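DisA protein (Sorangium cellulosum, PDB 6CCA) probably transfers methyl groups to the alpha carbon of polyketide intermediates, as a gem-dimethylating carbon methyltransferase of the disorazol assembly line. Local coordinates at residues Val308-Lys313 with Trp366-Ser371; Asn314-Leu319 with Ala360-Lys365; Leu346-Gly349 with Gly353-Leu356. All blocks are in the same frame, centred on the assembly; numbering follows the deposited sequence.

Interaction 1 of 3, residues Val308-Lys313 with Trp366-Ser371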
ATOM      1  N   VAL A 308      -0.892   1.380  -4.459  1.00 25.06           N
ATOM      2  CA  VAL A 308       0.045   1.526  -5.517  1.00 24.31           C
ATOM      3  C   VAL A 308       0.429   2.976  -5.882  1.00 25.61           C
ATOM      4  O   VAL A 308       1.542   3.229  -6.376  1.00 24.04           O
ATOM      5  CB  VAL A 308      -0.562   0.878  -6.833  1.00 28.59           C
ATOM      6  CG1 VAL A 308      -0.705  -0.643  -6.680  1.00 32.23           C
ATOM      7  CG2 VAL A 308      -1.916   1.517  -7.213  1.00 25.03           C
ATOM      8  N   VAL A 309      -0.429   3.978  -5.595  1.00 23.62           N
ATOM      9  CA  VAL A 309      -0.102   5.336  -6.050  1.00 21.97           C
ATOM     10  C   VAL A 309       1.160   5.878  -5.380  1.00 26.56           C
ATOM     11  O   VAL A 309       1.875   6.751  -5.963  1.00 24.59           O
ATOM     12  CB  VAL A 309      -1.288   6.322  -5.836  1.00 25.16           C
ATOM     13  CG1 VAL A 309      -0.930   7.771  -6.132  1.00 26.52           C
ATOM     14  CG2 VAL A 309      -2.436   5.933  -6.773  1.00 24.44           C
ATOM     15  N   HIS A 310       1.440   5.405  -4.158  1.00 21.08           N
ATOM     16  CA  HIS A 310       2.727   5.815  -3.505  1.00 21.82           C
ATOM     17  C   HIS A 310       4.002   5.324  -4.274  1.00 23.32           C
ATOM     18  O   HIS A 310       5.100   5.788  -3.988  1.00 25.07           O
ATOM     19  CB  HIS A 310       2.815   5.270  -2.086  1.00 21.71           C
ATOM     20  CG  HIS A 310       2.916   3.770  -2.039  1.00 21.99           C
ATOM     21  ND1 HIS A 310       1.806   2.952  -1.910  1.00 23.88           N
ATOM     22  CD2 HIS A 310       3.977   2.940  -2.180  1.00 23.53           C
ATOM     23  CE1 HIS A 310       2.191   1.686  -1.981  1.00 26.81           C
ATOM     24  NE2 HIS A 310       3.505   1.653  -2.115  1.00 24.07           N
ATOM     25  N   ALA A 311       3.887   4.384  -5.192  1.00 22.58           N
ATOM     26  CA  ALA A 311       5.085   3.853  -5.921  1.00 24.69           C
ATOM     27  C   ALA A 311       5.406   4.675  -7.116  1.00 28.05           C
ATOM     28  O   ALA A 311       5.210   4.235  -8.248  1.00 31.94           O
ATOM     29  CB  ALA A 311       4.904   2.398  -6.323  1.00 24.60           C
ATOM     30  N   THR A 312       5.900   5.879  -6.863  1.00 27.32           N
ATOM     31  CA  THR A 312       6.150   6.839  -7.906  1.00 26.95           C
ATOM     32  C   THR A 312       7.289   7.739  -7.468  1.00 26.95           C
ATOM     33  O   THR A 312       7.514   7.943  -6.276  1.00 23.45           O
ATOM     34  CB  THR A 312       4.879   7.698  -8.177  1.00 28.13           C
ATOM     35  OG1 THR A 312       5.177   8.634  -9.231  1.00 33.22           O
ATOM     36  CG2 THR A 312       4.470   8.492  -6.944  1.00 27.01           C
ATOM     37  N   LYS A 313       7.979   8.341  -8.419  1.00 28.30           N
ATOM     38  CA  LYS A 313       9.093   9.207  -8.106  1.00 27.60           C
ATOM     39  C   LYS A 313       8.711  10.532  -7.557  1.00 27.37           C
ATOM     40  O   LYS A 313       9.376  11.053  -6.674  1.00 27.26           O
ATOM     41  CB  LYS A 313       9.923   9.451  -9.378  1.00 32.96           C
ATOM     42  CG  LYS A 313      10.705   8.234  -9.755  1.00 34.85           C
ATOM     43  CD  LYS A 313      11.665   8.496 -10.896  1.00 47.04           C
ATOM     44  CE  LYS A 313      12.343   7.178 -11.265  1.00 54.57           C
ATOM     45  NZ  LYS A 313      12.682   7.138 -12.710  1.00 62.80           N
ATOM     46  N   TRP A 366      11.903   6.967   5.590  1.00 22.72           N
ATOM     47  CA  TRP A 366      12.281   5.635   5.144  1.00 23.20           C
ATOM     48  C   TRP A 366      11.150   4.844   4.559  1.00 23.89           C
ATOM     49  O   TRP A 366      11.064   3.616   4.747  1.00 19.85           O
ATOM     50  CB  TRP A 366      12.909   4.877   6.278  1.00 26.73           C
ATOM     51  CG  TRP A 366      14.390   5.316   6.494  1.00 32.96           C
ATOM     52  CD1 TRP A 366      15.399   5.515   5.544  1.00 33.37           C
ATOM     53  CD2 TRP A 366      14.978   5.555   7.755  1.00 29.01           C
ATOM     54  NE1 TRP A 366      16.577   5.870   6.181  1.00 35.40           N
ATOM     55  CE2 TRP A 366      16.348   5.887   7.532  1.00 31.91           C
ATOM     56  CE3 TRP A 366      14.475   5.572   9.034  1.00 28.21           C
ATOM     57  CZ2 TRP A 366      17.210   6.184   8.580  1.00 33.09           C
ATOM     58  CZ3 TRP A 366      15.310   5.864  10.047  1.00 31.75           C
ATOM     59  CH2 TRP A 366      16.680   6.169   9.817  1.00 32.94           C
ATOM     60  N   SER A 367      10.361   5.544   3.737  1.00 22.15           N
ATOM     61  CA  SER A 367       9.157   4.997   3.208  1.00 20.10           C
ATOM     62  C   SER A 367       8.627   5.840   2.065  1.00 23.20           C
ATOM     63  O   SER A 367       8.933   7.011   1.958  1.00 21.27           O
ATOM     64  CB  SER A 367       8.130   4.927   4.305  1.00 18.68           C
ATOM     65  OG  SER A 367       7.233   6.023   4.322  1.00 19.08           O
ATOM     66  N   PRO A 368       7.806   5.234   1.221  1.00 20.47           N
ATOM     67  CA  PRO A 368       7.072   6.011   0.246  1.00 19.51           C
ATOM     68  C   PRO A 368       5.708   6.424   0.745  1.00 17.41           C
ATOM     69  O   PRO A 368       4.932   6.960  -0.047  1.00 17.21           O
ATOM     70  CB  PRO A 368       6.948   5.048  -0.910  1.00 20.54           C
ATOM     71  CG  PRO A 368       6.745   3.734  -0.202  1.00 22.05           C
ATOM     72  CD  PRO A 368       7.618   3.776   1.036  1.00 21.05           C
ATOM     73  N   LEU A 369       5.412   6.198   2.014  1.00 18.47           N
ATOM     74  CA  LEU A 369       4.020   6.292   2.509  1.00 18.13           C
ATOM     75  C   LEU A 369       3.670   7.624   3.110  1.00 17.57           C
ATOM     76  O   LEU A 369       4.580   8.347   3.591  1.00 19.44           O
ATOM     77  CB  LEU A 369       3.795   5.222   3.591  1.00 17.53           C
ATOM     78  CG  LEU A 369       3.988   3.759   3.190  1.00 16.62           C
ATOM     79  CD1 LEU A 369       3.755   2.818   4.402  1.00 16.83           C
ATOM     80  CD2 LEU A 369       3.126   3.348   2.016  1.00 18.85           C
ATOM     81  N   LEU A 370       2.367   7.919   3.166  1.00 16.31           N
ATOM     82  CA  LEU A 370       1.858   9.071   3.833  1.00 16.64           C
ATOM     83  C   LEU A 370       0.837   8.717   4.847  1.00 16.96           C
ATOM     84  O   LEU A 370       0.052   7.781   4.654  1.00 16.37           O
ATOM     85  CB  LEU A 370       1.235  10.087   2.839  1.00 18.29           C
ATOM     86  CG  LEU A 370       2.183  10.981   2.027  1.00 17.45           C
ATOM     87  CD1 LEU A 370       2.958  10.265   0.982  1.00 17.60           C
ATOM     88  CD2 LEU A 370       1.295  11.994   1.312  1.00 20.69           C
ATOM     89  N   SER A 371       0.792   9.440   5.966  1.00 18.36           N
ATOM     90  CA  SER A 371      -0.267   9.247   6.919  1.00 17.32           C
ATOM     91  C   SER A 371      -1.603   9.852   6.396  1.00 17.37           C
ATOM     92  O   SER A 371      -1.580  10.548   5.432  1.00 18.13           O
ATOM     93  CB  SER A 371       0.018   9.976   8.246  1.00 19.56           C
ATOM     94  OG  SER A 371       0.024  11.373   8.046  1.00 18.84           O
TER
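In the methyltransferase fold, the turn that follows strand 300-306 of the central sheet meets the loop leading into helix 372-381, and His-310 on the first packs against Pro-368 and Leu-369 on the second. Val-308 to Ala-311 form a type I beta turn, with His-310 at its third position. There CG sits between the backbone N and the carbonyl carbon (chi1 67°), which stands the imidazole up alongside the proline and leucine side chains, all pointing the same way. Leu-369 lays its CD2 methyl over the centre of one imidazole face, a CH-pi contact 4.1 Å from the ring centroid. Pro-368 approaches the same ring obliquely, its CG 3.5 Å from His-310 CD2. No hydrogen bond joins the two segments directly; Arg-363 bridges them, its NH1 donating to both His-310 O and Pro-368 O. The imidazole ND1 is hydrogen-bonded to Glu-336 OE2 of strand 330-337, which with the packing would limit the ring's rotation. On the loop side, Ser-367 OG accepts from Leu-369 N at 2.9 Å, an ST turn.

Interaction 2 of 3, residues Asn314-Leu319 with Ala360-Lys365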
ATOM      1  N   ASN A 314       7.635  11.090  -8.106  1.00 25.93           N
ATOM      2  CA  ASN A 314       7.116  12.347  -7.699  1.00 27.13           C
ATOM      3  C   ASN A 314       5.600  12.335  -7.518  1.00 24.06           C
ATOM      4  O   ASN A 314       4.853  12.279  -8.476  1.00 22.74           O
ATOM      5  CB  ASN A 314       7.453  13.420  -8.739  1.00 28.80           C
ATOM      6  CG  ASN A 314       7.136  14.792  -8.213  1.00 33.22           C
ATOM      7  OD1 ASN A 314       5.998  15.244  -8.228  1.00 32.70           O
ATOM      8  ND2 ASN A 314       8.135  15.422  -7.612  1.00 38.73           N
ATOM      9  N   LEU A 315       5.164  12.386  -6.272  1.00 23.15           N
ATOM     10  CA  LEU A 315       3.761  12.229  -5.938  1.00 22.35           C
ATOM     11  C   LEU A 315       2.890  13.341  -6.519  1.00 23.38           C
ATOM     12  O   LEU A 315       1.829  13.069  -7.066  1.00 21.25           O
ATOM     13  CB  LEU A 315       3.612  12.061  -4.408  1.00 23.96           C
ATOM     14  CG  LEU A 315       2.280  11.504  -3.894  1.00 29.48           C
ATOM     15  CD1 LEU A 315       1.919  10.219  -4.678  1.00 28.33           C
ATOM     16  CD2 LEU A 315       2.331  11.269  -2.385  1.00 30.15           C
ATOM     17  N   ARG A 316       3.333  14.587  -6.382  1.00 24.45           N
ATOM     18  CA  ARG A 316       2.562  15.728  -6.867  1.00 23.23           C
ATOM     19  C   ARG A 316       2.312  15.634  -8.369  1.00 23.57           C
ATOM     20  O   ARG A 316       1.223  15.947  -8.851  1.00 23.08           O
ATOM     21  CB  ARG A 316       3.278  17.039  -6.534  1.00 24.44           C
ATOM     22  CG  ARG A 316       3.225  17.418  -5.062  1.00 24.51           C
ATOM     23  CD  ARG A 316       3.907  18.754  -4.812  1.00 26.68           C
ATOM     24  NE  ARG A 316       4.137  18.992  -3.391  1.00 26.47           N
ATOM     25  CZ  ARG A 316       3.251  19.556  -2.576  1.00 30.02           C
ATOM     26  NH1 ARG A 316       2.071  19.942  -3.040  1.00 30.40           N
ATOM     27  NH2 ARG A 316       3.546  19.735  -1.295  1.00 29.80           N
ATOM     28  N   SER A 317       3.334  15.202  -9.099  1.00 23.87           N
ATOM     29  CA  SER A 317       3.260  15.068 -10.509  1.00 30.48           C
ATOM     30  C   SER A 317       2.272  13.927 -10.889  1.00 28.98           C
ATOM     31  O   SER A 317       1.513  14.007 -11.835  1.00 23.74           O
ATOM     32  CB  SER A 317       4.690  14.738 -11.005  1.00 31.86           C
ATOM     33  OG  SER A 317       4.672  14.487 -12.360  1.00 45.55           O
ATOM     34  N   THR A 318       2.343  12.835 -10.142  1.00 22.92           N
ATOM     35  CA  THR A 318       1.474  11.715 -10.378  1.00 21.40           C
ATOM     36  C   THR A 318       0.020  12.096 -10.115  1.00 18.04           C
ATOM     37  O   THR A 318      -0.852  11.768 -10.906  1.00 17.77           O
ATOM     38  CB  THR A 318       1.946  10.534  -9.511  1.00 22.66           C
ATOM     39  OG1 THR A 318       3.185  10.039 -10.028  1.00 24.69           O
ATOM     40  CG2 THR A 318       0.934   9.376  -9.486  1.00 20.96           C
ATOM     41  N   LEU A 319      -0.216  12.870  -9.067  1.00 17.89           N
ATOM     42  CA  LEU A 319      -1.536  13.373  -8.774  1.00 18.85           C
ATOM     43  C   LEU A 319      -2.085  14.299  -9.860  1.00 20.21           C
ATOM     44  O   LEU A 319      -3.281  14.250 -10.159  1.00 19.99           O
ATOM     45  CB  LEU A 319      -1.582  14.095  -7.442  1.00 19.61           C
ATOM     46  CG  LEU A 319      -1.345  13.167  -6.243  1.00 20.52           C
ATOM     47  CD1 LEU A 319      -1.176  14.013  -4.979  1.00 19.74           C
ATOM     48  CD2 LEU A 319      -2.476  12.147  -6.067  1.00 21.05           C
ATOM     49  N   ALA A 360      11.414  12.799  -0.815  1.00 26.33           N
ATOM     50  CA  ALA A 360      11.365  12.347   0.573  1.00 27.07           C
ATOM     51  C   ALA A 360      10.633  13.204   1.517  1.00 27.63           C
ATOM     52  O   ALA A 360      10.001  12.669   2.411  1.00 26.62           O
ATOM     53  CB  ALA A 360      12.794  12.096   1.101  1.00 30.53           C
ATOM     54  N   ALA A 361      10.691  14.539   1.379  1.00 27.16           N
ATOM     55  CA  ALA A 361       9.996  15.414   2.314  1.00 27.39           C
ATOM     56  C   ALA A 361       8.499  15.314   2.225  1.00 22.97           C
ATOM     57  O   ALA A 361       7.819  15.799   3.113  1.00 25.93           O
ATOM     58  CB  ALA A 361      10.343  16.880   2.081  1.00 32.79           C
ATOM     59  N   GLU A 362       7.969  14.730   1.188  1.00 22.47           N
ATOM     60  CA  GLU A 362       6.498  14.550   1.153  1.00 24.28           C
ATOM     61  C   GLU A 362       6.071  13.252   1.868  1.00 24.06           C
ATOM     62  O   GLU A 362       4.869  13.038   2.045  1.00 23.38           O
ATOM     63  CB  GLU A 362       5.997  14.425  -0.266  1.00 22.79           C
ATOM     64  CG  GLU A 362       6.266  15.639  -1.138  1.00 27.44           C
ATOM     65  CD  GLU A 362       5.681  16.917  -0.648  1.00 27.32           C
ATOM     66  OE1 GLU A 362       4.765  16.959   0.217  1.00 26.37           O
ATOM     67  OE2 GLU A 362       6.138  17.951  -1.181  1.00 31.17           O
ATOM     68  N   ARG A 363       7.034  12.415   2.239  1.00 22.42           N
ATOM     69  CA  ARG A 363       6.742  11.025   2.714  1.00 22.14           C
ATOM     70  C   ARG A 363       7.110  10.837   4.164  1.00 22.54           C
ATOM     71  O   ARG A 363       7.863  11.640   4.720  1.00 22.67           O
ATOM     72  CB  ARG A 363       7.533  10.012   1.892  1.00 22.38           C
ATOM     73  CG  ARG A 363       7.611  10.203   0.394  1.00 22.42           C
ATOM     74  CD  ARG A 363       6.332  10.080  -0.379  1.00 23.76           C
ATOM     75  NE  ARG A 363       6.604  10.218  -1.810  1.00 23.10           N
ATOM     76  CZ  ARG A 363       6.367   9.309  -2.744  1.00 24.88           C
ATOM     77  NH1 ARG A 363       5.725   8.168  -2.471  1.00 24.64           N
ATOM     78  NH2 ARG A 363       6.657   9.585  -3.994  1.00 23.05           N
ATOM     79  N   MET A 364       6.606   9.791   4.807  1.00 21.67           N
ATOM     80  CA  MET A 364       7.097   9.399   6.122  1.00 21.43           C
ATOM     81  C   MET A 364       8.498   8.815   5.971  1.00 20.54           C
ATOM     82  O   MET A 364       8.851   8.232   4.992  1.00 20.80           O
ATOM     83  CB  MET A 364       6.131   8.457   6.844  1.00 20.88           C
ATOM     84  CG  MET A 364       4.806   9.129   7.198  1.00 21.98           C
ATOM     85  SD  MET A 364       3.650   8.060   8.092  1.00 22.57           S
ATOM     86  CE  MET A 364       3.246   6.883   6.826  1.00 20.74           C
ATOM     87  N   LYS A 365       9.325   8.982   6.989  1.00 22.28           N
ATOM     88  CA  LYS A 365      10.739   8.681   6.849  1.00 22.69           C
ATOM     89  C   LYS A 365      10.989   7.215   6.518  1.00 24.21           C
ATOM     90  O   LYS A 365      10.286   6.357   7.035  1.00 24.90           O
ATOM     91  CB  LYS A 365      11.421   8.946   8.180  1.00 27.93           C
ATOM     92  CG  LYS A 365      12.932   9.107   8.037  1.00 29.91           C
ATOM     93  CD  LYS A 365      13.516   9.409   9.398  1.00 33.50           C
ATOM     94  CE  LYS A 365      15.012   9.519   9.252  1.00 36.04           C
ATOM     95  NZ  LYS A 365      15.528   9.726  10.611  1.00 37.80           N
TER
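Arg-316, in the first turn of helix 315-325 of the methyltransferase fold, reaches across to Glu-362 at the end of the short 3-10 segment 360-362. From CB its CG lies beside the backbone N (chi1 -73°), and the chain runs extended through CD to NE, carrying the guanidinium out to the acid. NE donates to Glu-362 OE2 over 3.2 Å, and NH2 reaches the same oxygen at 3.1 Å, a side-on salt bridge in which two nitrogens grip one atom. OE2 lies near the guanidinium plane, but the carboxylate is turned 81° to that plane, and both donors come to OE2 from the same face. Glu-362 meets them with a chain bent at chi2. At the arginine tip NH1 and NH2 also form salt bridges to Glu-382 and Glu-381, which ties this helix start to the end of helix 372-381. Asn-314 is the N-cap, its OD1 accepting from Ser-317 N at 2.8 Å. Deeper in, the Arg-363 guanidinium, its NH2 held by Asp-359 and by the carbonyl of Thr-312, turns one face to Leu-315, whose CB lies 3.9 Å from Arg-363 NH2.

Interaction 3 of 3, residues Leu346-Gly349 with Gly353-Leu356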
ATOM      1  N   LEU A 346      10.285  -4.561   6.559  1.00 17.23           N
ATOM      2  CA  LEU A 346      11.009  -5.842   6.389  1.00 17.63           C
ATOM      3  C   LEU A 346      10.658  -6.586   5.094  1.00 19.87           C
ATOM      4  O   LEU A 346      11.524  -7.251   4.556  1.00 20.24           O
ATOM      5  CB  LEU A 346      10.757  -6.777   7.553  1.00 16.84           C
ATOM      6  CG  LEU A 346      11.333  -6.369   8.870  1.00 19.52           C
ATOM      7  CD1 LEU A 346      10.904  -7.336   9.969  1.00 22.26           C
ATOM      8  CD2 LEU A 346      12.827  -6.319   8.694  1.00 24.77           C
ATOM      9  N   SER A 347       9.408  -6.414   4.619  1.00 19.37           N
ATOM     10  CA  SER A 347       8.857  -7.120   3.483  1.00 20.20           C
ATOM     11  C   SER A 347       8.807  -6.264   2.233  1.00 22.13           C
ATOM     12  O   SER A 347       9.667  -6.442   1.343  1.00 22.13           O
ATOM     13  CB  SER A 347       7.534  -7.751   3.787  1.00 20.23           C
ATOM     14  OG  SER A 347       6.503  -6.901   4.225  1.00 18.07           O
ATOM     15  N   ALA A 348       7.862  -5.318   2.211  1.00 23.29           N
ATOM     16  CA  ALA A 348       7.728  -4.344   1.091  1.00 25.64           C
ATOM     17  C   ALA A 348       9.003  -3.532   0.908  1.00 24.98           C
ATOM     18  O   ALA A 348       9.376  -3.178  -0.198  1.00 24.87           O
ATOM     19  CB  ALA A 348       6.522  -3.435   1.349  1.00 27.67           C
ATOM     20  N   GLY A 349       9.760  -3.305   1.994  1.00 24.44           N
ATOM     21  CA  GLY A 349      11.078  -2.608   1.914  1.00 22.86           C
ATOM     22  C   GLY A 349      12.189  -3.209   1.090  1.00 22.14           C
ATOM     23  O   GLY A 349      13.256  -2.577   0.833  1.00 25.14           O
ATOM     24  N   GLY A 353       9.802  -0.610  -5.749  1.00 30.27           N
ATOM     25  CA  GLY A 353       8.679   0.334  -5.645  1.00 29.55           C
ATOM     26  C   GLY A 353       8.663   1.124  -4.346  1.00 28.53           C
ATOM     27  O   GLY A 353       8.233   2.292  -4.317  1.00 29.79           O
ATOM     28  N   TRP A 354       9.066   0.465  -3.239  1.00 25.89           N
ATOM     29  CA  TRP A 354       9.175   1.131  -1.927  1.00 24.34           C
ATOM     30  C   TRP A 354      10.143   2.325  -1.958  1.00 26.02           C
ATOM     31  O   TRP A 354       9.903   3.346  -1.294  1.00 24.59           O
ATOM     32  CB  TRP A 354       9.695   0.112  -0.893  1.00 24.94           C
ATOM     33  CG  TRP A 354       9.690   0.600   0.542  1.00 20.53           C
ATOM     34  CD1 TRP A 354      10.728   1.133   1.195  1.00 22.80           C
ATOM     35  CD2 TRP A 354       8.611   0.556   1.489  1.00 21.45           C
ATOM     36  NE1 TRP A 354      10.396   1.429   2.486  1.00 23.38           N
ATOM     37  CE2 TRP A 354       9.107   1.071   2.705  1.00 21.14           C
ATOM     38  CE3 TRP A 354       7.293   0.151   1.432  1.00 22.79           C
ATOM     39  CZ2 TRP A 354       8.339   1.197   3.814  1.00 23.78           C
ATOM     40  CZ3 TRP A 354       6.510   0.270   2.543  1.00 23.51           C
ATOM     41  CH2 TRP A 354       7.026   0.788   3.735  1.00 25.27           C
ATOM     42  N   TRP A 355      11.249   2.184  -2.714  1.00 24.57           N
ATOM     43  CA  TRP A 355      12.354   3.147  -2.615  1.00 28.00           C
ATOM     44  C   TRP A 355      12.422   4.111  -3.837  1.00 31.16           C
ATOM     45  O   TRP A 355      13.416   4.895  -4.020  1.00 26.96           O
ATOM     46  CB  TRP A 355      13.676   2.400  -2.471  1.00 27.29           C
ATOM     47  CG  TRP A 355      13.816   1.703  -1.164  1.00 28.37           C
ATOM     48  CD1 TRP A 355      13.750   0.367  -0.955  1.00 26.87           C
ATOM     49  CD2 TRP A 355      13.997   2.304   0.095  1.00 28.18           C
ATOM     50  NE1 TRP A 355      13.877   0.088   0.388  1.00 29.65           N
ATOM     51  CE2 TRP A 355      14.034   1.267   1.058  1.00 30.61           C
ATOM     52  CE3 TRP A 355      14.076   3.625   0.534  1.00 28.62           C
ATOM     53  CZ2 TRP A 355      14.125   1.523   2.440  1.00 29.67           C
ATOM     54  CZ3 TRP A 355      14.174   3.864   1.876  1.00 28.77           C
ATOM     55  CH2 TRP A 355      14.217   2.821   2.816  1.00 27.37           C
ATOM     56  N   LEU A 356      11.354   4.081  -4.641  1.00 32.22           N
ATOM     57  CA  LEU A 356      11.343   4.806  -5.946  1.00 31.69           C
ATOM     58  C   LEU A 356      11.305   6.290  -5.709  1.00 29.17           C
ATOM     59  O   LEU A 356      11.833   7.064  -6.482  1.00 29.99           O
ATOM     60  CB  LEU A 356      10.141   4.301  -6.789  1.00 34.53           C
ATOM     61  CG  LEU A 356      10.147   4.633  -8.295  1.00 42.05           C
ATOM     62  CD1 LEU A 356      11.274   3.946  -9.070  1.00 41.73           C
ATOM     63  CD2 LEU A 356       8.807   4.256  -8.893  1.00 43.25           C
TER
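Gly-349 lays its CA over one face of the Trp-354 indole, 3.8 Å from the centroid of the five-membered ring, a CH-pi contact. Beside it Ala-348 brings its CB to 3.7 Å from Trp-354 CE3, approaching the indole obliquely, while Ala-348 O lies 3.4 Å from Trp-354 CB. The next tryptophan supplies the polar bond. Trp-355 NE1 donates to Gly-349 O over 2.8 Å, with the oxygen near the indole plane and the N-H...O angle 151°; seen from the acceptor, the donor is tilted 23° out of the carbonyl plane. Trp-354 has CG anti to its backbone nitrogen (chi1 -172°), which brings the indole against Ala-348 and Gly-349. Its CD1 in turn lies over one face of the Trp-355 ring. Further out, the Trp-354 ring packs on Ser-367, Pro-368 and Leu-369, whereas Trp-355 rests on Arg-103 and Leu-104 of helix 102-114. The contact therefore closes a short turn after helix 342-346, one indole giving glycine its face and the other its N-H edge. Both buried N-H groups are satisfied by backbone oxygens, Trp-355 NE1 by Gly-349 O and Trp-354 NE1 by Trp-366 O, which leaves the ring faces to apolar packing.

From the N terminus, the chain leaves strand 300-306 at 308-313, enters helix 315-325 at 314-319, and runs through strand 330-337 and helix 342-346 to 346-349. At 353-356 interaction 3 closes the smallest loop, with three residues between its segments; 360-365 then closes interaction 2 around it, and 366-371 closes interaction 1 around both, so none cross. Interactions 1 and 2 touch directly: Thr-312 and Thr-318 are probably hydrogen-bonded through their hydroxyls, and Leu-370 packs on Leu-315. Interaction 3 meets interaction 1 where Leu-356 lies against Ala-311 and Lys-313. Interactions 1 and 2 tie the loop after strand 300-306 and the start of helix 315-325 to the long loop between helices 342-346 and 372-381, which interaction 3 folds on itself.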